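Local structure of phosphoribosylaminoimidazole carboxylase, ATPase subunit (Thermus thermophilus, 3AW8) at residues Phe177-Ala185 with Phe195-His203; Ser219-Ala230 with Leu245-Leu254. The protein probably catalyses the ATP-dependent carboxylation of 5-aminoimidazole ribonucleotide with bicarbonate to N5-carboxyaminoimidazole ribonucleotide, a step of de novo purine biosynthesis. All coordinates share one frame; numbering follows the deposited sequence.

Contact 1 of 2, residues Phe177-Ala185 with Phe195-His203; sequences FDREVSLLA and FYPLVENRH. With AMP (adenosine monophosphate), chain C.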
loop_
_atom_site.group_PDB
_atom_site.type_symbol
_atom_site.label_atom_id
_atom_site.label_comp_id
_atom_site.label_asym_id
_atom_site.label_seq_id
_atom_site.Cartn_x
_atom_site.Cartn_y
_atom_site.Cartn_z
ATOM N N PHE A 177 17.623 -23.204 -21.444
ATOM C CA PHE A 177 16.761 -22.053 -21.684
ATOM C C PHE A 177 17.510 -20.729 -21.799
ATOM O O PHE A 177 18.584 -20.542 -21.216
ATOM C CB PHE A 177 15.697 -21.966 -20.576
ATOM C CG PHE A 177 16.269 -21.819 -19.190
ATOM C CD1 PHE A 177 16.684 -20.576 -18.719
ATOM C CD2 PHE A 177 16.433 -22.931 -18.370
ATOM C CE1 PHE A 177 17.256 -20.444 -17.452
ATOM C CE2 PHE A 177 17.005 -22.810 -17.100
ATOM C CZ PHE A 177 17.417 -21.566 -16.641
ATOM N N ASP A 178 16.929 -19.818 -22.573
ATOM C CA ASP A 178 17.490 -18.489 -22.769
ATOM C C ASP A 178 17.322 -17.779 -21.434
ATOM O O ASP A 178 18.216 -17.073 -20.961
ATOM C CB ASP A 178 16.705 -17.746 -23.855
ATOM C CG ASP A 178 16.830 -18.401 -25.227
ATOM O OD1 ASP A 178 15.918 -18.199 -26.065
ATOM O OD2 ASP A 178 17.839 -19.102 -25.469
ATOM N N ARG A 179 16.158 -17.988 -20.830
ATOM C CA ARG A 179 15.838 -17.402 -19.536
ATOM C C ARG A 179 14.592 -18.063 -18.962
ATOM O O ARG A 179 13.936 -18.878 -19.620
ATOM C CB ARG A 179 15.578 -15.903 -19.673
ATOM C CG ARG A 179 14.344 -15.576 -20.500
ATOM C CD ARG A 179 14.113 -14.080 -20.598
ATOM N NE ARG A 179 13.038 -13.786 -21.536
ATOM C CZ ARG A 179 12.626 -12.561 -21.842
ATOM N NH1 ARG A 179 11.633 -12.391 -22.711
ATOM N NH2 ARG A 179 13.209 -11.510 -21.278
ATOM N N GLU A 180 14.286 -17.704 -17.722
ATOM C CA GLU A 180 13.112 -18.207 -17.039
ATOM C C GLU A 180 12.150 -17.034 -16.947
ATOM O O GLU A 180 12.562 -15.902 -16.705
ATOM C CB GLU A 180 13.480 -18.713 -15.642
ATOM C CG GLU A 180 14.031 -20.129 -15.643
ATOM C CD GLU A 180 14.424 -20.617 -14.263
ATOM O OE1 GLU A 180 15.552 -20.308 -13.818
ATOM O OE2 GLU A 180 13.600 -21.304 -13.617
ATOM N N VAL A 181 10.873 -17.294 -17.183
ATOM C CA VAL A 181 9.877 -16.243 -17.097
ATOM C C VAL A 181 8.638 -16.801 -16.417
ATOM O O VAL A 181 8.493 -18.013 -16.274
ATOM C CB VAL A 181 9.506 -15.678 -18.504
ATOM C CG1 VAL A 181 10.743 -15.079 -19.160
ATOM C CG2 VAL A 181 8.895 -16.764 -19.381
ATOM N N SER A 182 7.754 -15.919 -15.973
ATOM C CA SER A 182 6.533 -16.367 -15.322
ATOM C C SER A 182 5.412 -15.424 -15.686
ATOM O O SER A 182 5.645 -14.253 -15.988
ATOM C CB SER A 182 6.704 -16.403 -13.800
ATOM O OG SER A 182 6.750 -15.097 -13.266
ATOM N N LEU A 183 4.193 -15.942 -15.668
ATOM C CA LEU A 183 3.033 -15.132 -15.995
ATOM C C LEU A 183 2.021 -15.222 -14.868
ATOM O O LEU A 183 1.507 -16.301 -14.575
ATOM C CB LEU A 183 2.391 -15.615 -17.299
ATOM C CG LEU A 183 1.137 -14.835 -17.706
ATOM C CD1 LEU A 183 1.378 -14.149 -19.031
ATOM C CD2 LEU A 183 -0.056 -15.767 -17.795
ATOM N N LEU A 184 1.757 -14.099 -14.214
ATOM C CA LEU A 184 0.771 -14.090 -13.149
ATOM C C LEU A 184 -0.570 -13.836 -13.825
ATOM O O LEU A 184 -0.720 -12.883 -14.584
ATOM C CB LEU A 184 1.066 -12.984 -12.125
ATOM C CG LEU A 184 2.330 -13.089 -11.266
ATOM C CD1 LEU A 184 2.462 -14.502 -10.751
ATOM C CD2 LEU A 184 3.565 -12.720 -12.073
ATOM N N ALA A 185 -1.538 -14.705 -13.570
ATOM C CA ALA A 185 -2.860 -14.555 -14.161
ATOM C C ALA A 185 -3.902 -14.585 -13.060
ATOM O O ALA A 185 -3.656 -15.105 -11.971
ATOM C CB ALA A 185 -3.126 -15.678 -15.168
ATOM N N PHE A 195 -4.459 -10.594 -17.080
ATOM C CA PHE A 195 -3.090 -11.102 -17.156
ATOM C C PHE A 195 -2.066 -9.990 -16.967
ATOM O O PHE A 195 -2.254 -8.873 -17.461
ATOM C CB PHE A 195 -2.869 -11.780 -18.513
ATOM C CG PHE A 195 -3.900 -12.826 -18.838
ATOM C CD1 PHE A 195 -3.671 -14.166 -18.545
ATOM C CD2 PHE A 195 -5.138 -12.459 -19.361
ATOM C CE1 PHE A 195 -4.663 -15.123 -18.764
ATOM C CE2 PHE A 195 -6.132 -13.408 -19.579
ATOM C CZ PHE A 195 -5.895 -14.743 -19.278
ATOM N N TYR A 196 -0.988 -10.298 -16.250
ATOM C CA TYR A 196 0.081 -9.331 -16.001
ATOM C C TYR A 196 1.138 -9.513 -17.066
ATOM O O TYR A 196 1.208 -10.555 -17.706
ATOM C CB TYR A 196 0.738 -9.572 -14.628
ATOM C CG TYR A 196 -0.073 -9.091 -13.457
ATOM C CD1 TYR A 196 0.031 -7.774 -13.002
ATOM C CD2 TYR A 196 -1.003 -9.933 -12.842
ATOM C CE1 TYR A 196 -0.786 -7.303 -11.959
ATOM C CE2 TYR A 196 -1.820 -9.476 -11.812
ATOM C CZ TYR A 196 -1.713 -8.164 -11.380
ATOM O OH TYR A 196 -2.580 -7.706 -10.424
ATOM N N PRO A 197 1.981 -8.497 -17.276
ATOM C CA PRO A 197 3.020 -8.663 -18.291
ATOM C C PRO A 197 3.875 -9.861 -17.878
ATOM O O PRO A 197 3.932 -10.199 -16.698
ATOM C CB PRO A 197 3.801 -7.355 -18.195
ATOM C CG PRO A 197 2.752 -6.373 -17.778
ATOM C CD PRO A 197 1.982 -7.130 -16.732
ATOM N N LEU A 198 4.518 -10.515 -18.836
ATOM C CA LEU A 198 5.381 -11.633 -18.500
ATOM C C LEU A 198 6.453 -11.021 -17.624
ATOM O O LEU A 198 6.651 -9.811 -17.648
ATOM C CB LEU A 198 6.020 -12.241 -19.757
ATOM C CG LEU A 198 5.213 -13.277 -20.551
ATOM C CD1 LEU A 198 5.960 -13.627 -21.822
ATOM C CD2 LEU A 198 4.993 -14.532 -19.709
ATOM N N VAL A 199 7.143 -11.845 -16.848
ATOM C CA VAL A 199 8.184 -11.347 -15.967
ATOM C C VAL A 199 9.399 -12.250 -16.105
ATOM O O VAL A 199 9.257 -13.471 -16.205
ATOM C CB VAL A 199 7.700 -11.348 -14.484
ATOM C CG1 VAL A 199 8.816 -10.877 -13.555
ATOM C CG2 VAL A 199 6.481 -10.454 -14.335
ATOM N N GLU A 200 10.589 -11.656 -16.130
ATOM C CA GLU A 200 11.807 -12.443 -16.229
ATOM C C GLU A 200 12.343 -12.674 -14.825
ATOM O O GLU A 200 12.617 -11.721 -14.089
ATOM C CB GLU A 200 12.857 -11.724 -17.070
ATOM C CG GLU A 200 14.239 -12.330 -16.925
ATOM C CD GLU A 200 15.247 -11.731 -17.867
ATOM O OE1 GLU A 200 16.460 -11.906 -17.606
ATOM O OE2 GLU A 200 14.827 -11.101 -18.868
ATOM N N ASN A 201 12.503 -13.939 -14.456
ATOM C CA ASN A 201 12.985 -14.275 -13.120
ATOM C C ASN A 201 14.359 -14.921 -13.159
ATOM O O ASN A 201 14.625 -15.777 -13.992
ATOM C CB ASN A 201 11.986 -15.215 -12.439
ATOM C CG ASN A 201 10.551 -14.778 -12.650
ATOM O OD1 ASN A 201 9.723 -15.540 -13.155
ATOM N ND2 ASN A 201 10.252 -13.536 -12.275
ATOM N N ARG A 202 15.236 -14.500 -12.257
ATOM C CA ARG A 202 16.574 -15.057 -12.200
ATOM C C ARG A 202 16.792 -15.715 -10.864
ATOM O O ARG A 202 16.622 -15.087 -9.819
ATOM C CB ARG A 202 17.625 -13.971 -12.401
ATOM C CG ARG A 202 17.528 -13.295 -13.736
ATOM C CD ARG A 202 18.695 -12.375 -13.934
ATOM N NE ARG A 202 18.609 -11.708 -15.223
ATOM C CZ ARG A 202 19.419 -10.728 -15.599
ATOM N NH1 ARG A 202 20.374 -10.309 -14.775
ATOM N NH2 ARG A 202 19.265 -10.168 -16.789
ATOM N N HIS A 203 17.176 -16.981 -10.905
ATOM C CA HIS A 203 17.405 -17.737 -9.694
ATOM C C HIS A 203 18.888 -17.952 -9.496
ATOM O O HIS A 203 19.662 -17.906 -10.450
ATOM C CB HIS A 203 16.706 -19.092 -9.789
ATOM C CG HIS A 203 15.242 -18.991 -10.081
ATOM N ND1 HIS A 203 14.307 -18.701 -9.111
ATOM C CD2 HIS A 203 14.559 -19.084 -11.247
ATOM C CE1 HIS A 203 13.111 -18.618 -9.667
ATOM N NE2 HIS A 203 13.237 -18.846 -10.962
HETATM P P AMP C . 12.354 -25.957 -8.531
HETATM O O1P AMP C . 11.544 -24.793 -8.086
HETATM O O2P AMP C . 11.814 -26.473 -9.965
HETATM O O3P AMP C . 12.231 -27.142 -7.448
HETATM O "O5'" AMP C . 13.917 -25.526 -8.657
HETATM C "C5'" AMP C . 14.031 -24.496 -9.657
HETATM C "C4'" AMP C . 15.516 -24.269 -10.002
HETATM O "O4'" AMP C . 16.106 -25.451 -10.635
HETATM C "C3'" AMP C . 15.699 -23.092 -10.978
HETATM O "O3'" AMP C . 16.826 -22.294 -10.593
HETATM C "C2'" AMP C . 15.884 -23.746 -12.355
HETATM O "O2'" AMP C . 16.821 -23.013 -13.155
HETATM C "C1'" AMP C . 16.366 -25.184 -12.055
HETATM N N9 AMP C . 15.651 -26.165 -12.908
HETATM C C8 AMP C . 14.480 -26.815 -12.607
HETATM N N7 AMP C . 14.133 -27.607 -13.580
HETATM C C5 AMP C . 15.047 -27.527 -14.568
HETATM C C6 AMP C . 15.205 -28.137 -15.842
HETATM N N6 AMP C . 14.274 -29.052 -16.305
HETATM N N1 AMP C . 16.281 -27.808 -16.593
HETATM C C2 AMP C . 17.194 -26.925 -16.163
HETATM N N3 AMP C . 17.081 -26.331 -14.972
HETATM C C4 AMP C . 16.040 -26.596 -14.153
HETATM O O HOH W 1 17.531 -18.316 -13.378
HETATM O O HOH W 2 15.906 -15.905 -16.289
#
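Ser182 and Val199 pair tightly across the middle of this contact: Ser182 N donates to Val199 O at 2.9 Å and Val199 N returns a bond to Ser182 O at 3.0 Å, both in the plane of the accepting carbonyl. Beside them, Ser182 OG lies 3.0 Å from Asn201 OD1 and is also hydrogen-bonded to Ser266 OG. On the face turned to helix 220-237, Leu183 CD1 meets Leu198 CD2 at 3.7 Å, while Leu183 CD2 reaches the ring edge of Phe195. The register slips by one residue between Ser182 and Ala185; within that interval Tyr196 N donates to Leu184 O, and the non-hydrogen-bonded pair Ala185-Phe195 follows. These pairs make 179-187 and 193-204 an antiparallel beta hairpin, mid-way across the large antiparallel sheet, within its ATP-grasp part. Toward the nucleotide the pairing is looser: Asn201 N still donates to Glu180 O, from above the carbonyl plane, but Glu180 N reaches Asn201 O through a water. A second water links Glu180 OE1 to His203 N. The extended Glu180 chain brings OE1 within 3.1 Å of AMP O2', which donates to it, and to the His203 ring edge. Elsewhere, partly exposed Arg179 and Arg202 converge on the buried Glu200 carboxylate in a salt-bridge network: Arg179 NH2 meets Glu200 OE2 on its anti side, 34° out of plane, at 2.9 Å, and Arg202 NE binds Glu200 OE1. Arg179 NE is held by Gln249.

Contact 2 of 2, residues Ser219-Ala230 with Leu245-Leu254; sequences SEALQKKAEAYA and LEFFQVGEEL. With AMP (adenosine monophosphate), chain C.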
loop_
_atom_site.group_PDB
_atom_site.type_symbol
_atom_site.label_atom_id
_atom_site.label_comp_id
_atom_site.label_asym_id
_atom_site.label_seq_id
_atom_site.Cartn_x
_atom_site.Cartn_y
_atom_site.Cartn_z
ATOM N N SER A 219 8.213 -10.783 -26.557
ATOM C CA SER A 219 7.469 -10.629 -27.802
ATOM C C SER A 219 6.017 -10.260 -27.509
ATOM O O SER A 219 5.533 -10.445 -26.396
ATOM C CB SER A 219 7.507 -11.938 -28.596
ATOM O OG SER A 219 6.401 -12.025 -29.481
ATOM N N GLU A 220 5.323 -9.737 -28.508
ATOM C CA GLU A 220 3.924 -9.377 -28.330
ATOM C C GLU A 220 3.143 -10.688 -28.455
ATOM O O GLU A 220 2.108 -10.884 -27.816
ATOM C CB GLU A 220 3.502 -8.372 -29.407
ATOM C CG GLU A 220 2.328 -7.474 -29.027
ATOM C CD GLU A 220 0.967 -8.107 -29.292
ATOM O OE1 GLU A 220 0.695 -9.206 -28.762
ATOM O OE2 GLU A 220 0.162 -7.497 -30.032
ATOM N N ALA A 221 3.660 -11.597 -29.271
ATOM C CA ALA A 221 3.015 -12.887 -29.456
ATOM C C ALA A 221 3.352 -13.773 -28.261
ATOM O O ALA A 221 2.558 -14.630 -27.862
ATOM C CB ALA A 221 3.491 -13.534 -30.747
ATOM N N LEU A 222 4.536 -13.560 -27.690
ATOM C CA LEU A 222 4.963 -14.336 -26.533
ATOM C C LEU A 222 3.935 -14.124 -25.426
ATOM O O LEU A 222 3.539 -15.072 -24.750
ATOM C CB LEU A 222 6.346 -13.885 -26.053
ATOM C CG LEU A 222 7.266 -15.003 -25.543
ATOM C CD1 LEU A 222 8.549 -14.416 -24.968
ATOM C CD2 LEU A 222 6.541 -15.814 -24.488
ATOM N N GLN A 223 3.498 -12.878 -25.254
ATOM C CA GLN A 223 2.503 -12.544 -24.238
ATOM C C GLN A 223 1.229 -13.353 -24.436
ATOM O O GLN A 223 0.788 -14.069 -23.532
ATOM C CB GLN A 223 2.159 -11.050 -24.280
ATOM C CG GLN A 223 2.771 -10.239 -23.148
ATOM C CD GLN A 223 2.254 -10.652 -21.780
ATOM O OE1 GLN A 223 2.979 -10.597 -20.796
ATOM N NE2 GLN A 223 0.993 -11.054 -21.715
ATOM N N LYS A 224 0.638 -13.233 -25.621
ATOM C CA LYS A 224 -0.587 -13.952 -25.936
ATOM C C LYS A 224 -0.405 -15.450 -25.736
ATOM O O LYS A 224 -1.321 -16.147 -25.294
ATOM C CB LYS A 224 -1.002 -13.660 -27.378
ATOM C CG LYS A 224 -1.992 -12.510 -27.531
ATOM C CD LYS A 224 -1.488 -11.219 -26.898
ATOM C CE LYS A 224 -2.524 -10.105 -27.029
ATOM N NZ LYS A 224 -3.845 -10.486 -26.443
ATOM N N LYS A 225 0.789 -15.933 -26.063
ATOM C CA LYS A 225 1.126 -17.346 -25.935
ATOM C C LYS A 225 0.944 -17.767 -24.473
ATOM O O LYS A 225 0.187 -18.696 -24.165
ATOM C CB LYS A 225 2.580 -17.563 -26.395
ATOM C CG LYS A 225 2.960 -19.000 -26.784
ATOM C CD LYS A 225 4.337 -19.021 -27.474
ATOM C CE LYS A 225 4.769 -20.416 -27.936
ATOM N NZ LYS A 225 5.105 -21.358 -26.824
ATOM N N ALA A 226 1.636 -17.062 -23.580
ATOM C CA ALA A 226 1.570 -17.329 -22.148
ATOM C C ALA A 226 0.148 -17.175 -21.620
ATOM O O ALA A 226 -0.349 -18.018 -20.874
ATOM C CB ALA A 226 2.504 -16.383 -21.406
ATOM N N GLU A 227 -0.508 -16.091 -22.012
ATOM C CA GLU A 227 -1.866 -15.842 -21.565
ATOM C C GLU A 227 -2.804 -16.954 -22.010
ATOM O O GLU A 227 -3.708 -17.349 -21.272
ATOM C CB GLU A 227 -2.349 -14.490 -22.090
ATOM C CG GLU A 227 -1.569 -13.314 -21.530
ATOM C CD GLU A 227 -2.189 -11.977 -21.881
ATOM O OE1 GLU A 227 -3.397 -11.808 -21.629
ATOM O OE2 GLU A 227 -1.475 -11.092 -22.400
ATOM N N ALA A 228 -2.579 -17.464 -23.217
ATOM C CA ALA A 228 -3.399 -18.534 -23.767
ATOM C C ALA A 228 -3.261 -19.796 -22.914
ATOM O O ALA A 228 -4.258 -20.425 -22.535
ATOM C CB ALA A 228 -2.982 -18.813 -25.195
ATOM N N TYR A 229 -2.022 -20.169 -22.614
ATOM C CA TYR A 229 -1.785 -21.344 -21.791
ATOM C C TYR A 229 -2.445 -21.129 -20.426
ATOM O O TYR A 229 -3.068 -22.036 -19.869
ATOM C CB TYR A 229 -0.282 -21.571 -21.590
ATOM C CG TYR A 229 0.513 -21.815 -22.857
ATOM C CD1 TYR A 229 0.069 -22.715 -23.825
ATOM C CD2 TYR A 229 1.744 -21.197 -23.055
ATOM C CE1 TYR A 229 0.834 -22.999 -24.956
ATOM C CE2 TYR A 229 2.520 -21.474 -24.182
ATOM C CZ TYR A 229 2.061 -22.380 -25.129
ATOM O OH TYR A 229 2.839 -22.686 -26.225
ATOM N N ALA A 230 -2.316 -19.915 -19.901
ATOM C CA ALA A 230 -2.874 -19.577 -18.597
ATOM C C ALA A 230 -4.392 -19.668 -18.561
ATOM O O ALA A 230 -4.968 -20.129 -17.574
ATOM C CB ALA A 230 -2.431 -18.187 -18.192
ATOM N N LEU A 245 2.164 -19.038 -13.212
ATOM C CA LEU A 245 2.720 -20.028 -14.121
ATOM C C LEU A 245 4.157 -19.674 -14.490
ATOM O O LEU A 245 4.432 -18.581 -14.981
ATOM C CB LEU A 245 1.863 -20.096 -15.385
ATOM C CG LEU A 245 0.898 -21.273 -15.565
ATOM C CD1 LEU A 245 0.376 -21.747 -14.220
ATOM C CD2 LEU A 245 -0.238 -20.853 -16.501
ATOM N N GLU A 246 5.068 -20.605 -14.241
ATOM C CA GLU A 246 6.473 -20.410 -14.561
ATOM C C GLU A 246 6.860 -21.227 -15.788
ATOM O O GLU A 246 6.577 -22.419 -15.859
ATOM C CB GLU A 246 7.345 -20.820 -13.379
ATOM C CG GLU A 246 7.430 -19.764 -12.302
ATOM C CD GLU A 246 8.431 -20.116 -11.221
ATOM O OE1 GLU A 246 8.079 -20.914 -10.328
ATOM O OE2 GLU A 246 9.575 -19.602 -11.273
ATOM N N PHE A 247 7.501 -20.585 -16.758
ATOM C CA PHE A 247 7.930 -21.280 -17.969
ATOM C C PHE A 247 9.426 -21.113 -18.210
ATOM O O PHE A 247 10.091 -20.297 -17.569
ATOM C CB PHE A 247 7.202 -20.748 -19.212
ATOM C CG PHE A 247 5.713 -20.867 -19.154
ATOM C CD1 PHE A 247 4.949 -19.887 -18.534
ATOM C CD2 PHE A 247 5.067 -21.949 -19.741
ATOM C CE1 PHE A 247 3.558 -19.980 -18.500
ATOM C CE2 PHE A 247 3.678 -22.054 -19.713
ATOM C CZ PHE A 247 2.922 -21.070 -19.095
ATOM N N PHE A 248 9.944 -21.918 -19.131
ATOM C CA PHE A 248 11.336 -21.839 -19.546
ATOM C C PHE A 248 11.211 -21.240 -20.936
ATOM O O PHE A 248 10.358 -21.676 -21.712
ATOM C CB PHE A 248 11.962 -23.225 -19.676
ATOM C CG PHE A 248 12.313 -23.856 -18.375
ATOM C CD1 PHE A 248 13.147 -23.205 -17.478
ATOM C CD2 PHE A 248 11.833 -25.118 -18.050
ATOM C CE1 PHE A 248 13.500 -23.806 -16.268
ATOM C CE2 PHE A 248 12.180 -25.726 -16.843
ATOM C CZ PHE A 248 13.014 -25.067 -15.953
ATOM N N GLN A 249 12.020 -20.235 -21.256
ATOM C CA GLN A 249 11.951 -19.647 -22.590
ATOM C C GLN A 249 13.134 -20.113 -23.425
ATOM O O GLN A 249 14.286 -19.782 -23.133
ATOM C CB GLN A 249 11.947 -18.114 -22.541
ATOM C CG GLN A 249 11.533 -17.493 -23.878
ATOM C CD GLN A 249 11.776 -15.991 -23.964
ATOM O OE1 GLN A 249 11.421 -15.234 -23.061
ATOM N NE2 GLN A 249 12.371 -15.555 -25.070
ATOM N N VAL A 250 12.843 -20.907 -24.448
ATOM C CA VAL A 250 13.871 -21.406 -25.354
ATOM C C VAL A 250 13.479 -20.852 -26.721
ATOM O O VAL A 250 12.485 -21.281 -27.318
ATOM C CB VAL A 250 13.898 -22.956 -25.405
ATOM C CG1 VAL A 250 15.167 -23.430 -26.101
ATOM C CG2 VAL A 250 13.827 -23.528 -24.003
ATOM N N GLY A 251 14.249 -19.877 -27.193
ATOM C CA GLY A 251 13.951 -19.253 -28.466
ATOM C C GLY A 251 12.676 -18.440 -28.355
ATOM O O GLY A 251 12.666 -17.353 -27.775
ATOM N N GLU A 252 11.600 -18.970 -28.921
ATOM C CA GLU A 252 10.300 -18.317 -28.883
ATOM C C GLU A 252 9.291 -19.327 -28.376
ATOM O O GLU A 252 8.085 -19.213 -28.617
ATOM C CB GLU A 252 9.897 -17.823 -30.272
ATOM C CG GLU A 252 10.592 -16.536 -30.682
ATOM C CD GLU A 252 10.359 -15.406 -29.686
ATOM O OE1 GLU A 252 9.185 -15.019 -29.475
ATOM O OE2 GLU A 252 11.353 -14.905 -29.113
ATOM N N GLU A 253 9.804 -20.325 -27.669
ATOM C CA GLU A 253 8.966 -21.364 -27.102
ATOM C C GLU A 253 8.898 -21.266 -25.586
ATOM O O GLU A 253 9.856 -20.850 -24.929
ATOM C CB GLU A 253 9.481 -22.743 -27.518
ATOM C CG GLU A 253 9.121 -23.095 -28.945
ATOM C CD GLU A 253 7.631 -22.932 -29.206
ATOM O OE1 GLU A 253 6.829 -23.596 -28.506
ATOM O OE2 GLU A 253 7.265 -22.139 -30.105
ATOM N N LEU A 254 7.743 -21.640 -25.045
ATOM C CA LEU A 254 7.513 -21.620 -23.611
ATOM C C LEU A 254 7.218 -23.041 -23.145
ATOM O O LEU A 254 6.301 -23.688 -23.655
ATOM C CB LEU A 254 6.317 -20.720 -23.272
ATOM C CG LEU A 254 6.374 -19.214 -23.538
ATOM C CD1 LEU A 254 5.035 -18.592 -23.176
ATOM C CD2 LEU A 254 7.491 -18.578 -22.725
HETATM P P AMP C . 12.354 -25.957 -8.531
HETATM O O1P AMP C . 11.544 -24.793 -8.086
HETATM O O2P AMP C . 11.814 -26.473 -9.965
HETATM O O3P AMP C . 12.231 -27.142 -7.448
HETATM O "O5'" AMP C . 13.917 -25.526 -8.657
HETATM C "C5'" AMP C . 14.031 -24.496 -9.657
HETATM C "C4'" AMP C . 15.516 -24.269 -10.002
HETATM O "O4'" AMP C . 16.106 -25.451 -10.635
HETATM C "C3'" AMP C . 15.699 -23.092 -10.978
HETATM O "O3'" AMP C . 16.826 -22.294 -10.593
HETATM C "C2'" AMP C . 15.884 -23.746 -12.355
HETATM O "O2'" AMP C . 16.821 -23.013 -13.155
HETATM C "C1'" AMP C . 16.366 -25.184 -12.055
HETATM N N9 AMP C . 15.651 -26.165 -12.908
HETATM C C8 AMP C . 14.480 -26.815 -12.607
HETATM N N7 AMP C . 14.133 -27.607 -13.580
HETATM C C5 AMP C . 15.047 -27.527 -14.568
HETATM C C6 AMP C . 15.205 -28.137 -15.842
HETATM N N6 AMP C . 14.274 -29.052 -16.305
HETATM N N1 AMP C . 16.281 -27.808 -16.593
HETATM C C2 AMP C . 17.194 -26.925 -16.163
HETATM N N3 AMP C . 17.081 -26.331 -14.972
HETATM C C4 AMP C . 16.040 -26.596 -14.153
#
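Leu254 has the largest share of the contact with helix 220-230. Leu222 CD2 sits against its branched end, about equally far from CG, CD1 and CD2 of Leu254, while Leu254 CD1 also lies 3.8 Å from Ala226 CB and at the edge of the Tyr229 ring. CG of Leu254 is anti to its own carbonyl carbon (chi1 -65°), which turns the branch to the helix, where it meets these three residues. Further along, Leu245 CD2 packs on Ala230 CB at 3.8 Å. The aromatic pair is Tyr229 and Phe247, whose rings meet obliquely, centroids 5.8 Å apart and planes at 35°.

Among the polar interactions, those of Lys225 and Glu253 lie at the outer margin. Lys225 runs past Leu254 in the opposite direction and bends at its last torsion (chi4 -70°), which carries NZ to Tyr229 OH at 2.7 Å and into a weak salt bridge with Glu253 OE1 at 3.3 Å. The ammonium thus bridges the helix and the strand end. Gln249, the partner of Arg179, is by contrast buried: its NE2 donates to Gly251 O at 3.3 Å across the turn, and its OE1 lies against Leu222 CD1. Just before the helix, Ser219 occupies the N-cap position, its OG accepting from Ala221 N and Leu222 N.

Phe248 points to the other face of the strand, where its CZ comes within 3.5 Å of AMP C5. Helix on one face and nucleotide on the other is the layered alpha/beta arrangement of an ATP-grasp domain.

Along the chain the two contacts come in series. Contact 1 closes first, joining 177-185 to 195-203 around a loop of nine residues; contact 2 opens later and joins 219-230 to 245-254 across fourteen, so the loops neither nest nor cross. Their elements nevertheless meet in space, with centres about 9 Å apart. Strands 179-187 and 241-250 are neighbours in one sheet, bonded backbone to backbone between Val181 and Phe247 and between Leu183 and Leu245, and Asp178 OD1 reaches Gly251 N. Helix 220-237 covers the hairpin, Ala226 and Ala230 touching Leu183 and Leu222 touching Leu198, as well as 245-254. Both contacts also reach the AMP pocket, through Glu180 and Phe248.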